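Local coordinates for periplasmic branched-chain amino acid-binding protein (Burkholderia mallei, PDB 3I09) that probably captures branched-chain amino acids or related small acids in the periplasm for an ABC transporter, and here holds acetoacetic acid between its lobes, at residues F152-E157 and L201-G205; V209-K213 and D235-L239; K141-T147 and A196-A202. All coordinates share one frame; numbering follows the deposited sequence. Where two conformers were deposited one is given.

How the contacts relate
All three contacts belong to the lobe built on the parallel sheet of strands 170-177, 142-148, 198-202 and 225-228. Contacts 1 and 3, with centres about 11 Å apart, share L201 and A202 at the end of strand 198-202. They are also joined by a probable hydrogen bond of 2.5 Å between E157 OE1 and T147 OG1. Contact 2 uses the helix that follows this strand and packs on the sheet face carrying L146 and L201; its centre is about 15 Å from that of contact 1, and L201 CD1 reaches I212 CG1 at 3.6 Å. Contact 1 lines the acetoacetic acid pocket directly, whereas the D235 side chain of contact 2 stays about 7 Å from that ligand.

Contact 1: residues F152-E157 and L201-G205. With AAE (acetoacetic acid), chain C.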
loop_
_atom_site.group_PDB
_atom_site.type_symbol
_atom_site.label_atom_id
_atom_site.label_comp_id
_atom_site.label_asym_id
_atom_site.label_seq_id
_atom_site.Cartn_x
_atom_site.Cartn_y
_atom_site.Cartn_z
ATOM N N PHE A 152 9.581 -5.968 1.915
ATOM C CA PHE A 152 8.146 -6.088 2.124
ATOM C C PHE A 152 7.731 -7.427 2.719
ATOM O O PHE A 152 6.997 -7.463 3.698
ATOM C CB PHE A 152 7.366 -5.861 0.815
ATOM C CG PHE A 152 5.922 -6.177 0.930
ATOM C CD1 PHE A 152 5.076 -5.348 1.666
ATOM C CD2 PHE A 152 5.398 -7.327 0.340
ATOM C CE1 PHE A 152 3.734 -5.639 1.783
ATOM C CE2 PHE A 152 4.058 -7.645 0.480
ATOM C CZ PHE A 152 3.210 -6.788 1.193
ATOM N N GLY A 153 8.160 -8.528 2.096
ATOM C CA GLY A 153 7.812 -9.851 2.594
ATOM C C GLY A 153 8.256 -10.047 4.020
ATOM O O GLY A 153 7.490 -10.537 4.864
ATOM N N LYS A 154 9.502 -9.664 4.299
ATOM C CA LYS A 154 10.087 -9.846 5.619
ATOM C C LYS A 154 9.313 -9.074 6.695
ATOM O O LYS A 154 9.021 -9.612 7.768
ATOM C CB LYS A 154 11.568 -9.440 5.610
ATOM C CG LYS A 154 12.416 -10.325 4.699
ATOM C CD LYS A 154 13.907 -9.960 4.730
ATOM C CE LYS A 154 14.614 -10.400 3.449
ATOM N NZ LYS A 154 16.031 -9.926 3.393
ATOM N N ALA A 155 8.969 -7.832 6.399
ATOM C CA ALA A 155 8.206 -7.008 7.334
ATOM C C ALA A 155 6.821 -7.601 7.566
ATOM O O ALA A 155 6.373 -7.682 8.714
ATOM C CB ALA A 155 8.083 -5.583 6.849
ATOM N N LEU A 156 6.189 -8.088 6.503
ATOM C CA LEU A 156 4.801 -8.529 6.610
ATOM C C LEU A 156 4.765 -9.843 7.343
ATOM O O LEU A 156 3.899 -10.043 8.170
ATOM C CB LEU A 156 4.131 -8.653 5.241
ATOM C CG LEU A 156 2.678 -9.150 5.168
ATOM C CD1 LEU A 156 1.704 -8.300 6.044
ATOM C CD2 LEU A 156 2.243 -9.091 3.714
ATOM N N GLU A 157 5.716 -10.727 7.052
ATOM C CA GLU A 157 5.815 -11.992 7.771
ATOM C C GLU A 157 6.041 -11.723 9.261
ATOM O O GLU A 157 5.432 -12.363 10.118
ATOM C CB GLU A 157 6.939 -12.881 7.198
ATOM C CG GLU A 157 7.149 -14.195 7.985
ATOM C CD GLU A 157 8.357 -15.020 7.528
ATOM O OE1 GLU A 157 8.607 -15.154 6.309
ATOM O OE2 GLU A 157 9.047 -15.576 8.402
ATOM N N LEU A 201 0.226 -15.683 2.731
ATOM C CA LEU A 201 0.879 -15.145 1.548
ATOM C C LEU A 201 1.475 -13.782 1.839
ATOM O O LEU A 201 0.780 -12.754 1.758
ATOM C CB LEU A 201 -0.144 -15.021 0.430
ATOM C CG LEU A 201 -0.762 -16.354 0.030
ATOM C CD1 LEU A 201 -1.888 -16.136 -0.996
ATOM C CD2 LEU A 201 0.300 -17.317 -0.503
ATOM N N ALA A 202 2.738 -13.773 2.273
ATOM C CA ALA A 202 3.444 -12.531 2.600
ATOM C C ALA A 202 4.124 -12.038 1.331
ATOM O O ALA A 202 5.360 -12.002 1.208
ATOM C CB ALA A 202 4.479 -12.776 3.756
ATOM N N ASN A 203 3.294 -11.646 0.371
ATOM C CA ASN A 203 3.766 -11.218 -0.943
ATOM C C ASN A 203 2.634 -10.389 -1.541
ATOM O O ASN A 203 1.660 -10.153 -0.843
ATOM C CB ASN A 203 4.185 -12.408 -1.815
ATOM C CG ASN A 203 3.064 -13.438 -2.065
ATOM O OD1 ASN A 203 1.876 -13.149 -1.987
ATOM N ND2 ASN A 203 3.473 -14.629 -2.505
ATOM N N ALA A 204 2.771 -9.928 -2.772
ATOM C CA ALA A 204 1.806 -8.946 -3.316
ATOM C C ALA A 204 1.724 -9.035 -4.827
ATOM O O ALA A 204 2.584 -9.634 -5.495
ATOM C CB ALA A 204 2.219 -7.547 -2.920
ATOM N N GLY A 205 0.698 -8.406 -5.377
ATOM C CA GLY A 205 0.594 -8.240 -6.804
ATOM C C GLY A 205 0.667 -9.527 -7.602
ATOM O O GLY A 205 0.022 -10.524 -7.269
HETATM O O1 AAE C . 5.608 -2.782 -0.202
HETATM C C2 AAE C . 5.622 -3.563 -1.170
HETATM O O3 AAE C . 6.685 -3.958 -1.698
HETATM C C4 AAE C . 4.296 -4.096 -1.684
HETATM C C5 AAE C . 3.754 -3.240 -2.795
HETATM O O8 AAE C . 4.241 -2.112 -3.049
HETATM C C9 AAE C . 2.507 -3.757 -3.450
#
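The F152 ring offers a face to the bound acetoacetic acid and an edge to the backbone of N203, with the A204 methyl touching both ring and ligand. Over the face lies the ligand methylene C4, 3.6 Å above the plane and close to the centre, while carboxylate atom O1 sits 3.2 Å from F152 CD1. At the ring edge, N203 CA lies in the ring plane, and F152 CE2 packs 3.7 Å from N203 C. A204 CB is 3.9 Å from F152 CE2, approaching obliquely, and 3.8 Å from ligand C9. With CG anti to the backbone N (chi1 171°), the ring swings from the first turn of helix 151-166 toward segment 201-205, and chi2 of 71° turns its face to the ligand.

Behind the aromatic ring the helix rests on A202. L156 sends its CD2 branch to A202 CA at 3.8 Å, and the A202 methyl sits on the helix, its CB 3.9 Å from G153 O, with L156 CG and E157 CB beside it. G153 allows the closest backbone approach: its CA meets A202 O at 3.5 Å in a CA-H...O contact, with no side chain to hold the chains apart. A202 is the centre of an inverse gamma turn, closed by a weak bond from N203 N to L201 O, which bends the chain as it leaves the sheet.

Farther out, the N203 side chain leaves the backbone away from the helix, and its amide is hydrogen-bonded to T208 OG1 through OD1 and to H177 NE2 through ND2, fixing the loop that carries A204. S81 OG, Y150 OH and the backbone N of N80 and G104 hydrogen-bond the ligand. A helix N-terminus and the loop after a parallel strand thus meet at the interlobe ligand cleft of a type I periplasmic binding protein.

Contact 2: residues V209-K213 and D235-L239; sequences VNAIK and DVHAL. With EDO (1,2-ethanediol), chain G.
V209 O accepts the helical hydrogen bond from K213 N at 3.0 Å, and the CD2 methyl of L239 packs on the same oxygen at 3.5 Å. This leucine is the principal wedge from segment 235-239. Its CG is anti to the carbonyl carbon (chi1 -72°), and the two terminal methyls part to serve different neighbours. CD2 reaches the 209-213 helix between V209 and K213, lying 3.6 Å from K213 CG and 3.9 Å from V209 CG1. CD1 meets I212 CD1 at 3.8 Å, the two side chains crossing at about a right angle. V209 and L239, by contrast, run antiparallel alongside each other. The extended aliphatic chain of K213 covers L239 from the more exposed side of the contact.

The other branch of V209, CG2, packs on the first turn of segment 235-239. Anti to the carbonyl carbon, it approaches D235 CA at 3.8 Å and A238 CB at 4.2 Å. No hydrogen bond crosses between the segments, and the interface is carried by these branched apolar groups.

D235 borders the apolar patch with its carboxylate. OD2 is hydrogen-bonded to the backbone N of F232, just ahead of helix 233-239, which holds the carboxylate against the backbone leading into its own helix. A 1,2-ethanediol molecule, probably from the crystallisation liquor, lies beside OD1, but their modelled separation is too short for its details to be trusted. I212 also packs on M231 and T243, and L239 on T244, extending the apolar cluster to helix 241-244.

The segment axes, 10.3 Å apart at closest approach and inclined at 39°, describe side-by-side helix packing in the alpha/beta lobe of a type I periplasmic binding protein, where helix 205-217 follows strand 198-202 and helix 233-239 follows strand 225-228.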
loop_
_atom_site.group_PDB
_atom_site.type_symbol
_atom_site.label_atom_id
_atom_site.label_comp_id
_atom_site.label_asym_id
_atom_site.label_seq_id
_atom_site.Cartn_x
_atom_site.Cartn_y
_atom_site.Cartn_z
ATOM N N VAL A 209 -1.053 -13.339 -7.110
ATOM C CA VAL A 209 -1.891 -13.920 -8.147
ATOM C C VAL A 209 -1.358 -15.264 -8.571
ATOM O O VAL A 209 -2.099 -16.274 -8.583
ATOM C CB VAL A 209 -2.046 -12.952 -9.339
ATOM C CG1 VAL A 209 -2.610 -13.673 -10.595
ATOM C CG2 VAL A 209 -2.942 -11.762 -8.913
ATOM N N ASN A 210 -0.069 -15.297 -8.891
ATOM C CA ASN A 210 0.558 -16.537 -9.367
ATOM C C ASN A 210 0.593 -17.619 -8.298
ATOM O O ASN A 210 0.393 -18.797 -8.624
ATOM C CB ASN A 210 1.944 -16.271 -9.946
ATOM C CG ASN A 210 1.875 -15.552 -11.287
ATOM O OD1 ASN A 210 0.890 -15.723 -12.053
ATOM N ND2 ASN A 210 2.905 -14.778 -11.602
ATOM N N ALA A 211 0.789 -17.238 -7.029
ATOM C CA ALA A 211 0.818 -18.208 -5.933
ATOM C C ALA A 211 -0.552 -18.816 -5.699
ATOM O O ALA A 211 -0.659 -19.995 -5.403
ATOM C CB ALA A 211 1.331 -17.559 -4.625
ATOM N N ILE A 212 -1.599 -18.007 -5.797
ATOM C CA ILE A 212 -2.955 -18.493 -5.583
ATOM C C ILE A 212 -3.336 -19.440 -6.721
ATOM O O ILE A 212 -3.933 -20.511 -6.475
ATOM C CB ILE A 212 -3.959 -17.349 -5.430
ATOM C CG1 ILE A 212 -3.700 -16.643 -4.100
ATOM C CG2 ILE A 212 -5.430 -17.877 -5.450
ATOM C CD1 ILE A 212 -4.496 -15.401 -3.914
ATOM N N LYS A 213 -2.982 -19.062 -7.949
ATOM C CA LYS A 213 -3.244 -19.910 -9.110
ATOM C C LYS A 213 -2.593 -21.265 -8.938
ATOM O O LYS A 213 -3.255 -22.306 -9.100
ATOM C CB LYS A 213 -2.708 -19.284 -10.385
ATOM C CG LYS A 213 -3.615 -18.243 -10.970
ATOM C CD LYS A 213 -2.971 -17.609 -12.205
ATOM C CE LYS A 213 -3.820 -16.466 -12.762
ATOM N NZ LYS A 213 -3.299 -15.940 -14.086
ATOM N N ASP A 235 -5.921 -7.708 -8.386
ATOM C CA ASP A 235 -5.534 -9.085 -8.128
ATOM C C ASP A 235 -6.783 -9.983 -8.160
ATOM O O ASP A 235 -6.793 -11.064 -8.751
ATOM C CB ASP A 235 -4.806 -9.183 -6.779
ATOM C CG ASP A 235 -3.572 -8.262 -6.665
ATOM O OD1 ASP A 235 -2.791 -8.153 -7.637
ATOM O OD2 ASP A 235 -3.345 -7.677 -5.557
ATOM N N VAL A 236 -7.871 -9.522 -7.541
ATOM C CA VAL A 236 -9.143 -10.247 -7.658
ATOM C C VAL A 236 -9.621 -10.332 -9.118
ATOM O O VAL A 236 -10.095 -11.375 -9.581
ATOM C CB VAL A 236 -10.241 -9.641 -6.753
ATOM C CG1 VAL A 236 -11.548 -10.437 -6.868
ATOM C CG2 VAL A 236 -9.775 -9.610 -5.251
ATOM N N HIS A 237 -9.495 -9.239 -9.862
ATOM C CA HIS A 237 -9.942 -9.196 -11.231
ATOM C C HIS A 237 -9.146 -10.225 -12.063
ATOM O O HIS A 237 -9.724 -10.919 -12.903
ATOM C CB HIS A 237 -9.686 -7.805 -11.798
ATOM C CG HIS A 237 -10.220 -7.596 -13.174
ATOM N ND1 HIS A 237 -9.469 -7.799 -14.302
ATOM C CD2 HIS A 237 -11.446 -7.200 -13.604
ATOM C CE1 HIS A 237 -10.203 -7.543 -15.375
ATOM N NE2 HIS A 237 -11.398 -7.147 -14.976
ATOM N N ALA A 238 -7.835 -10.279 -11.840
ATOM C CA ALA A 238 -6.954 -11.242 -12.525
ATOM C C ALA A 238 -7.349 -12.689 -12.232
ATOM O O ALA A 238 -7.318 -13.563 -13.130
ATOM C CB ALA A 238 -5.462 -11.000 -12.127
ATOM N N LEU A 239 -7.670 -12.979 -10.977
ATOM C CA LEU A 239 -7.941 -14.351 -10.561
ATOM C C LEU A 239 -9.373 -14.762 -10.838
ATOM O O LEU A 239 -9.642 -15.947 -11.139
ATOM C CB LEU A 239 -7.638 -14.527 -9.066
ATOM C CG LEU A 239 -6.167 -14.516 -8.710
ATOM C CD1 LEU A 239 -5.966 -14.219 -7.210
ATOM C CD2 LEU A 239 -5.530 -15.859 -9.133
HETATM C C1 EDO G . -2.779 -7.933 -10.628
HETATM O O1 EDO G . -2.045 -7.117 -9.721
HETATM C C2 EDO G . -1.857 -8.321 -11.770
HETATM O O2 EDO G . -1.499 -9.717 -11.751
#

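Contact 3: residues K141-T147 and A196-A202; sequences KTWFFLT and AQILGLA
W143 and I198 form an apolar pair on one face of the sheet, the two side chains leaving their strands in the same direction. The I198 CG2 methyl is centred over the six-membered part of the W143 indole, 3.4 Å from the ring centroid and 4° off its normal, a CH-pi contact. G200 has no side chain, leaving room for the W143 and F145 rings along this face; helix 151-166 covers both through T160. On the opposite face, L146 CD2 meets L201 CD2 at 3.9 Å, and the edge of the F144 ring turns to L199 CD1. There helix 185-193 packs on F144, L146 and L199.

The backbones between these two layers run parallel in the alpha/beta sandwich of a type I periplasmic binding lobe, strands 142-148 and 198-202 being its central pair. Five N-H...O bonds of 2.8 to 2.9 Å alternate in direction between them, from I198 N to T142 O at one end to A202 N to L146 O at the other.

At the strand starts, side chains take over. Q197 OE1 accepts from both K141 N and T142 N, each at 2.9 Å; the T142 bond lies in the carbonyl plane, the K141 donor is tilted from it. With OG1 between its backbone N and carbonyl carbon (chi1 66°), T142 accepts from Q197 N at 2.9 Å through that hydroxyl oxygen.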
loop_
_atom_site.group_PDB
_atom_site.type_symbol
_atom_site.label_atom_id
_atom_site.label_comp_id
_atom_site.label_asym_id
_atom_site.label_seq_id
_atom_site.Cartn_x
_atom_site.Cartn_y
_atom_site.Cartn_z
ATOM N N LYS A 141 -5.384 -21.276 13.515
ATOM C CA LYS A 141 -4.393 -21.162 14.579
ATOM C C LYS A 141 -2.973 -21.457 14.115
ATOM O O LYS A 141 -2.038 -20.805 14.584
ATOM C CB LYS A 141 -4.733 -22.081 15.754
ATOM C CG LYS A 141 -6.086 -21.800 16.400
ATOM C CD LYS A 141 -6.264 -20.348 16.871
ATOM C CE LYS A 141 -7.699 -20.133 17.404
ATOM N NZ LYS A 141 -7.924 -18.810 18.024
ATOM N N THR A 142 -2.798 -22.434 13.218
ATOM C CA THR A 142 -1.444 -22.787 12.750
ATOM C C THR A 142 -1.138 -22.270 11.348
ATOM O O THR A 142 -1.950 -22.449 10.435
ATOM C CB THR A 142 -1.104 -24.298 12.821
ATOM O OG1 THR A 142 -1.910 -25.038 11.907
ATOM C CG2 THR A 142 -1.305 -24.824 14.216
ATOM N N TRP A 143 0.043 -21.664 11.213
ATOM C CA TRP A 143 0.453 -20.901 10.011
ATOM C C TRP A 143 1.784 -21.340 9.438
ATOM O O TRP A 143 2.717 -21.635 10.185
ATOM C CB TRP A 143 0.571 -19.398 10.301
ATOM C CG TRP A 143 -0.729 -18.709 10.545
ATOM C CD1 TRP A 143 -1.631 -19.001 11.522
ATOM C CD2 TRP A 143 -1.286 -17.619 9.802
ATOM N NE1 TRP A 143 -2.708 -18.166 11.447
ATOM C CE2 TRP A 143 -2.525 -17.299 10.402
ATOM C CE3 TRP A 143 -0.858 -16.868 8.699
ATOM C CZ2 TRP A 143 -3.341 -16.266 9.929
ATOM C CZ3 TRP A 143 -1.663 -15.853 8.244
ATOM C CH2 TRP A 143 -2.895 -15.566 8.849
ATOM N N PHE A 144 1.861 -21.326 8.102
ATOM C CA PHE A 144 3.120 -21.449 7.364
ATOM C C PHE A 144 3.148 -20.285 6.374
ATOM O O PHE A 144 2.152 -20.015 5.681
ATOM C CB PHE A 144 3.224 -22.790 6.637
ATOM C CG PHE A 144 4.618 -23.099 6.111
ATOM C CD1 PHE A 144 5.010 -22.672 4.855
ATOM C CD2 PHE A 144 5.531 -23.818 6.892
ATOM C CE1 PHE A 144 6.285 -22.965 4.380
ATOM C CE2 PHE A 144 6.802 -24.120 6.413
ATOM C CZ PHE A 144 7.174 -23.682 5.164
ATOM N N PHE A 145 4.267 -19.570 6.319
ATOM C CA PHE A 145 4.365 -18.389 5.426
ATOM C C PHE A 145 5.069 -18.698 4.113
ATOM O O PHE A 145 6.106 -19.427 4.077
ATOM C CB PHE A 145 5.035 -17.209 6.121
ATOM C CG PHE A 145 4.218 -16.615 7.221
ATOM C CD1 PHE A 145 3.268 -15.664 6.936
ATOM C CD2 PHE A 145 4.368 -17.037 8.537
ATOM C CE1 PHE A 145 2.466 -15.132 7.932
ATOM C CE2 PHE A 145 3.584 -16.483 9.557
ATOM C CZ PHE A 145 2.632 -15.542 9.247
ATOM N N LEU A 146 4.507 -18.136 3.036
ATOM C CA LEU A 146 5.195 -18.027 1.750
ATOM C C LEU A 146 5.559 -16.551 1.634
ATOM O O LEU A 146 4.678 -15.691 1.531
ATOM C CB LEU A 146 4.276 -18.443 0.607
ATOM C CG LEU A 146 4.788 -18.351 -0.826
ATOM C CD1 LEU A 146 6.029 -19.239 -1.046
ATOM C CD2 LEU A 146 3.691 -18.745 -1.826
ATOM N N THR A 147 6.851 -16.242 1.631
ATOM C CA THR A 147 7.290 -14.876 1.857
ATOM C C THR A 147 8.183 -14.377 0.728
ATOM O O THR A 147 9.238 -14.987 0.440
ATOM C CB THR A 147 8.076 -14.806 3.170
ATOM O OG1 THR A 147 7.230 -15.262 4.246
ATOM C CG2 THR A 147 8.620 -13.387 3.457
ATOM N N ALA A 196 0.339 -27.017 8.443
ATOM C CA ALA A 196 -0.341 -25.825 8.952
ATOM C C ALA A 196 -1.757 -25.719 8.387
ATOM O O ALA A 196 -1.993 -26.167 7.267
ATOM C CB ALA A 196 0.479 -24.578 8.579
ATOM N N GLN A 197 -2.660 -25.077 9.143
ATOM C CA GLN A 197 -4.037 -24.782 8.722
ATOM C C GLN A 197 -4.089 -23.645 7.694
ATOM O O GLN A 197 -4.872 -23.675 6.747
ATOM C CB GLN A 197 -4.897 -24.364 9.929
ATOM C CG GLN A 197 -5.214 -25.478 10.897
ATOM C CD GLN A 197 -5.762 -24.987 12.228
ATOM O OE1 GLN A 197 -5.210 -24.076 12.825
ATOM N NE2 GLN A 197 -6.863 -25.608 12.708
ATOM N N ILE A 198 -3.226 -22.646 7.885
ATOM C CA ILE A 198 -3.229 -21.423 7.093
ATOM C C ILE A 198 -1.888 -21.274 6.360
ATOM O O ILE A 198 -0.818 -21.385 6.982
ATOM C CB ILE A 198 -3.432 -20.189 8.012
ATOM C CG1 ILE A 198 -4.675 -20.348 8.908
ATOM C CG2 ILE A 198 -3.449 -18.875 7.189
ATOM C CD1 ILE A 198 -6.021 -20.559 8.134
ATOM N N LEU A 199 -1.963 -21.002 5.053
ATOM C CA LEU A 199 -0.831 -20.535 4.254
ATOM C C LEU A 199 -0.909 -19.031 4.122
ATOM O O LEU A 199 -1.815 -18.496 3.458
ATOM C CB LEU A 199 -0.839 -21.182 2.861
ATOM C CG LEU A 199 0.291 -20.824 1.866
ATOM C CD1 LEU A 199 1.627 -21.214 2.435
ATOM C CD2 LEU A 199 0.103 -21.521 0.529
ATOM N N GLY A 200 0.003 -18.337 4.783
ATOM C CA GLY A 200 0.015 -16.872 4.809
ATOM C C GLY A 200 0.851 -16.424 3.625
ATOM O O GLY A 200 2.021 -16.786 3.496
ATOM N N LEU A 201 0.226 -15.683 2.731
ATOM C CA LEU A 201 0.879 -15.145 1.548
ATOM C C LEU A 201 1.475 -13.782 1.839
ATOM O O LEU A 201 0.780 -12.754 1.758
ATOM C CB LEU A 201 -0.144 -15.021 0.430
ATOM C CG LEU A 201 -0.762 -16.354 0.030
ATOM C CD1 LEU A 201 -1.888 -16.136 -0.996
ATOM C CD2 LEU A 201 0.300 -17.317 -0.503
ATOM N N ALA A 202 2.738 -13.773 2.273
ATOM C CA ALA A 202 3.444 -12.531 2.600
ATOM C C ALA A 202 4.124 -12.038 1.331
ATOM O O ALA A 202 5.360 -12.002 1.208
ATOM C CB ALA A 202 4.479 -12.776 3.756
#